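Local coordinates for protein type I modular polyketide synthase (Streptomyces albus subsp. albus, PDB 6IYT) that probably selects an extender unit, apparently ethylmalonyl-coenzyme A, and transfers its acyl group for polyketide chain building in salinomycin biosynthesis, at residues A260-E263 against A264-R268; P176-R180 against I181-Q185. One frame throughout, in Å; residues are numbered along the deposited sequence.

Interaction 1: A260-E263 against A264-R268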
# COMPACT_ATOMS: atom_id res chain seq x y z
N ALA A 260 -18.57 -18.57 -2.33
CA ALA A 260 -19.58 -19.63 -2.26
C ALA A 260 -19.00 -20.90 -1.63
O ALA A 260 -19.69 -21.58 -0.87
CB ALA A 260 -20.13 -19.94 -3.65
N GLU A 261 -17.78 -21.26 -2.00
CA GLU A 261 -17.15 -22.42 -1.44
C GLU A 261 -16.93 -22.25 0.07
O GLU A 261 -17.09 -23.17 0.83
CB GLU A 261 -15.81 -22.70 -2.14
CG GLU A 261 -15.67 -24.11 -2.70
CD GLU A 261 -15.16 -24.15 -4.15
OE1 GLU A 261 -14.28 -23.33 -4.50
OE2 GLU A 261 -15.56 -25.07 -4.90
N VAL A 262 -16.51 -21.06 0.49
CA VAL A 262 -16.30 -20.81 1.90
C VAL A 262 -17.62 -20.85 2.72
O VAL A 262 -17.67 -21.46 3.79
CB VAL A 262 -15.58 -19.48 2.14
CG1 VAL A 262 -15.45 -19.23 3.62
CG2 VAL A 262 -14.21 -19.52 1.50
N GLU A 263 -18.69 -20.25 2.18
CA GLU A 263 -20.04 -20.37 2.77
C GLU A 263 -20.41 -21.84 3.04
O GLU A 263 -20.94 -22.17 4.11
CB GLU A 263 -21.10 -19.73 1.85
CG GLU A 263 -21.07 -18.21 1.79
CD GLU A 263 -21.53 -17.53 3.09
OE1 GLU A 263 -21.52 -16.27 3.12
OE2 GLU A 263 -21.95 -18.25 4.06
N ALA A 264 -20.13 -22.70 2.07
CA ALA A 264 -20.45 -24.14 2.22
C ALA A 264 -19.68 -24.74 3.38
O ALA A 264 -20.22 -25.53 4.16
CB ALA A 264 -20.12 -24.88 0.93
N ARG A 265 -18.46 -24.28 3.57
CA ARG A 265 -17.61 -24.85 4.58
C ARG A 265 -17.87 -24.31 5.97
O ARG A 265 -17.59 -24.97 6.94
CB ARG A 265 -16.14 -24.65 4.21
CG ARG A 265 -15.74 -25.34 2.89
CD ARG A 265 -14.38 -26.00 2.98
NE ARG A 265 -13.83 -26.46 1.67
CZ ARG A 265 -14.42 -26.31 0.47
NH1 ARG A 265 -13.82 -26.78 -0.61
NH2 ARG A 265 -15.61 -25.74 0.33
N ILE A 266 -18.43 -23.10 6.09
CA ILE A 266 -18.66 -22.55 7.44
C ILE A 266 -20.07 -22.86 8.02
O ILE A 266 -20.31 -22.67 9.20
CB ILE A 266 -18.39 -21.03 7.51
CG1 ILE A 266 -19.33 -20.27 6.62
CG2 ILE A 266 -16.93 -20.73 7.17
CD1 ILE A 266 -19.27 -18.77 6.83
N ALA A 267 -20.98 -23.32 7.17
CA ALA A 267 -22.36 -23.55 7.62
C ALA A 267 -22.42 -24.44 8.87
O ALA A 267 -23.19 -24.19 9.78
CB ALA A 267 -23.16 -24.17 6.49
N ARG A 268 -21.54 -25.43 8.95
CA ARG A 268 -21.61 -26.37 10.03
C ARG A 268 -21.30 -25.75 11.37
O ARG A 268 -21.61 -26.33 12.39
CB ARG A 268 -20.72 -27.57 9.79
CG ARG A 268 -19.22 -27.30 9.84
CD ARG A 268 -18.46 -28.61 9.68
NE ARG A 268 -17.02 -28.40 9.61
CZ ARG A 268 -16.23 -28.40 10.66
NH1 ARG A 268 -16.74 -28.54 11.88
NH2 ARG A 268 -14.92 -28.21 10.50
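Val262 and Ile266, one helical turn apart, form the packed side of this short amphipathic helix. Val262 CG1 lies 4.1 Å from Ile266 CG2, the two branched side chains crossing at a slant. Beneath them the backbone is drawn close as well: Ile266 N donates to Val262 O at 2.9 Å. Both residues are buried, Val262 against Val287 and Val289 of strand 286-291, Ile266 against Leu276 and, on helix 293-305, Leu299.

The flanks are looser. Glu261 and Arg265 run side by side and point the same way, yet their charges do not meet: Glu261 OE2 stays 4.9 Å from Arg265 NH1, and the carboxylate and guanidinium planes stand 76° apart. What touches instead is the aliphatic part of the glutamate, Glu261 CG to Arg265 NH2 at 3.4 Å. A bend at chi2 (-139°) folds the arginine back along the helix, bringing its NH2 within 3.0 Å of Glu261 O. On another flank, exposed Glu263 brings OE2 to 3.9 Å from Ile266 CD1, a glancing contact at the margin of the apolar patch.

Cohesion within the turn thus probably rests mainly on main-chain bonds and the apolar pair, while attraction between Glu261 and Arg265 is probably no more than a diffuse electrostatic contribution.

Interaction 2: P176-R180 against I181-Q185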
# COMPACT_ATOMS: atom_id res chain seq x y z
N PRO A 176 5.33 0.07 23.98
CA PRO A 176 4.33 -1.02 23.89
C PRO A 176 4.47 -1.86 22.61
O PRO A 176 5.01 -1.37 21.62
CB PRO A 176 3.01 -0.28 23.89
CG PRO A 176 3.31 1.12 23.56
CD PRO A 176 4.72 1.39 24.00
N SER A 177 4.02 -3.10 22.66
CA SER A 177 4.20 -4.06 21.56
C SER A 177 3.34 -3.71 20.38
O SER A 177 2.14 -3.44 20.53
CB SER A 177 3.81 -5.45 22.01
OG SER A 177 3.75 -6.33 20.88
N LEU A 178 3.94 -3.77 19.20
CA LEU A 178 3.22 -3.58 17.96
C LEU A 178 2.26 -4.70 17.63
O LEU A 178 1.49 -4.59 16.68
CB LEU A 178 4.23 -3.41 16.82
CG LEU A 178 4.54 -1.97 16.46
CD1 LEU A 178 5.64 -1.91 15.41
CD2 LEU A 178 3.27 -1.31 15.96
N ASP A 179 2.30 -5.80 18.38
CA ASP A 179 1.33 -6.86 18.19
C ASP A 179 0.01 -6.60 18.91
O ASP A 179 -0.93 -7.36 18.76
CB ASP A 179 1.91 -8.19 18.62
CG ASP A 179 3.00 -8.69 17.67
OD1 ASP A 179 2.68 -8.91 16.47
OD2 ASP A 179 4.15 -8.90 18.12
N ARG A 180 -0.05 -5.55 19.71
CA ARG A 180 -1.31 -5.11 20.30
C ARG A 180 -2.13 -4.30 19.29
O ARG A 180 -1.63 -3.35 18.71
CB ARG A 180 -1.03 -4.26 21.55
CG ARG A 180 -0.50 -5.10 22.71
CD ARG A 180 0.09 -4.26 23.82
NE ARG A 180 -0.82 -3.23 24.29
CZ ARG A 180 -0.44 -2.20 25.06
NH1 ARG A 180 -1.30 -1.23 25.33
NH2 ARG A 180 0.77 -2.18 25.61
N ILE A 181 -3.42 -4.62 19.17
CA ILE A 181 -4.25 -3.99 18.14
C ILE A 181 -4.35 -2.45 18.29
O ILE A 181 -4.31 -1.74 17.32
CB ILE A 181 -5.67 -4.64 18.08
CG1 ILE A 181 -6.40 -4.18 16.84
CG2 ILE A 181 -6.45 -4.34 19.33
CD1 ILE A 181 -7.58 -5.04 16.48
N GLU A 182 -4.32 -1.96 19.53
CA GLU A 182 -4.52 -0.54 19.79
C GLU A 182 -3.22 0.25 19.56
O GLU A 182 -3.22 1.45 19.44
CB GLU A 182 -5.06 -0.32 21.20
CG GLU A 182 -4.01 -0.60 22.31
CD GLU A 182 -3.96 -2.06 22.78
OE1 GLU A 182 -4.28 -3.02 22.01
OE2 GLU A 182 -3.49 -2.28 23.95
N ILE A 183 -2.13 -0.49 19.37
CA ILE A 183 -0.82 0.09 18.98
C ILE A 183 -0.61 -0.03 17.49
O ILE A 183 -0.24 0.96 16.81
CB ILE A 183 0.32 -0.62 19.71
CG1 ILE A 183 0.08 -0.67 21.24
CG2 ILE A 183 1.65 0.06 19.37
CD1 ILE A 183 -0.16 0.65 21.89
N LEU A 184 -0.93 -1.21 16.96
CA LEU A 184 -0.74 -1.51 15.54
C LEU A 184 -1.57 -0.62 14.62
O LEU A 184 -1.06 -0.12 13.59
CB LEU A 184 -1.08 -2.98 15.29
CG LEU A 184 -0.87 -3.49 13.89
CD1 LEU A 184 0.58 -3.33 13.51
CD2 LEU A 184 -1.29 -4.97 13.82
N GLN A 185 -2.87 -0.49 14.88
CA GLN A 185 -3.71 0.24 13.91
C GLN A 185 -3.25 1.70 13.75
O GLN A 185 -3.12 2.17 12.65
CB GLN A 185 -5.18 0.15 14.25
CG GLN A 185 -5.73 -1.26 14.16
CD GLN A 185 -7.25 -1.32 14.06
OE1 GLN A 185 -7.92 -0.29 13.94
NE2 GLN A 185 -7.79 -2.53 14.01
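Arg180 and Glu182 form a salt bridge at the start of this helix, on its more exposed side. The guanidinium grips one carboxylate oxygen side-on: NE reaches Glu182 OE2 at 2.9 Å and NH1 reaches the same atom at 2.8 Å. OE2 sits in the guanidinium plane, but both nitrogens approach it from the same face of the carboxylate, whose plane is turned 55° from that of the guanidinium. A bend in the arginine at chi3 (53°) turns its head back toward the helix, and Ile183 CG1 lies over one guanidinium face, displaced toward its rim.

Ile183 is also the apolar hub. Its CD1 meets Pro176 CB at 3.9 Å and its CG2 meets Leu178 CD2 at 4.0 Å, each pair crossing at about a right angle. Alongside, Leu184 CB rests 3.3 Å from Leu178 O.

Behind these contacts lie a turn and a helix cap. Ser177 to Arg180 form a type I turn, and Ser177 OG accepts from Asp179 N at 2.9 Å, an ST turn. Arg180, at the N-cap position, offers its carbonyl to two donors, Ile183 N and Leu184 N; the latter bond is nearly straight (168°).

Farther out, Val168 of helix 165-170 touches Pro176, Leu178 and Ile183, while Glu182 lies against Gln240 and Ala243 of helix 228-245, placing the start of helix 181-200 in contact with both helices.

Coming from the N terminus, the chain reaches interaction 2 first: 176-180 ends the loop after helix 165-170, and 181-185 starts helix 181-200. The path then passes through strand 208-211 of the parallel sheet and helices 215-223 and 228-245 to strand 251-255 of the mixed sheet, and interaction 1 follows on helix 259-266. Each contact spans adjoining segments, so neither closes a long loop; they come in series, without nesting or crossing. The centres of interactions 1 and 2 are about 32 Å apart, and the nearest atoms of interactions 1 and 2 about 20 Å apart. Interaction 2 joins neighbouring helices, whereas interaction 1 lays a helix against the mixed sheet and helix 293-305.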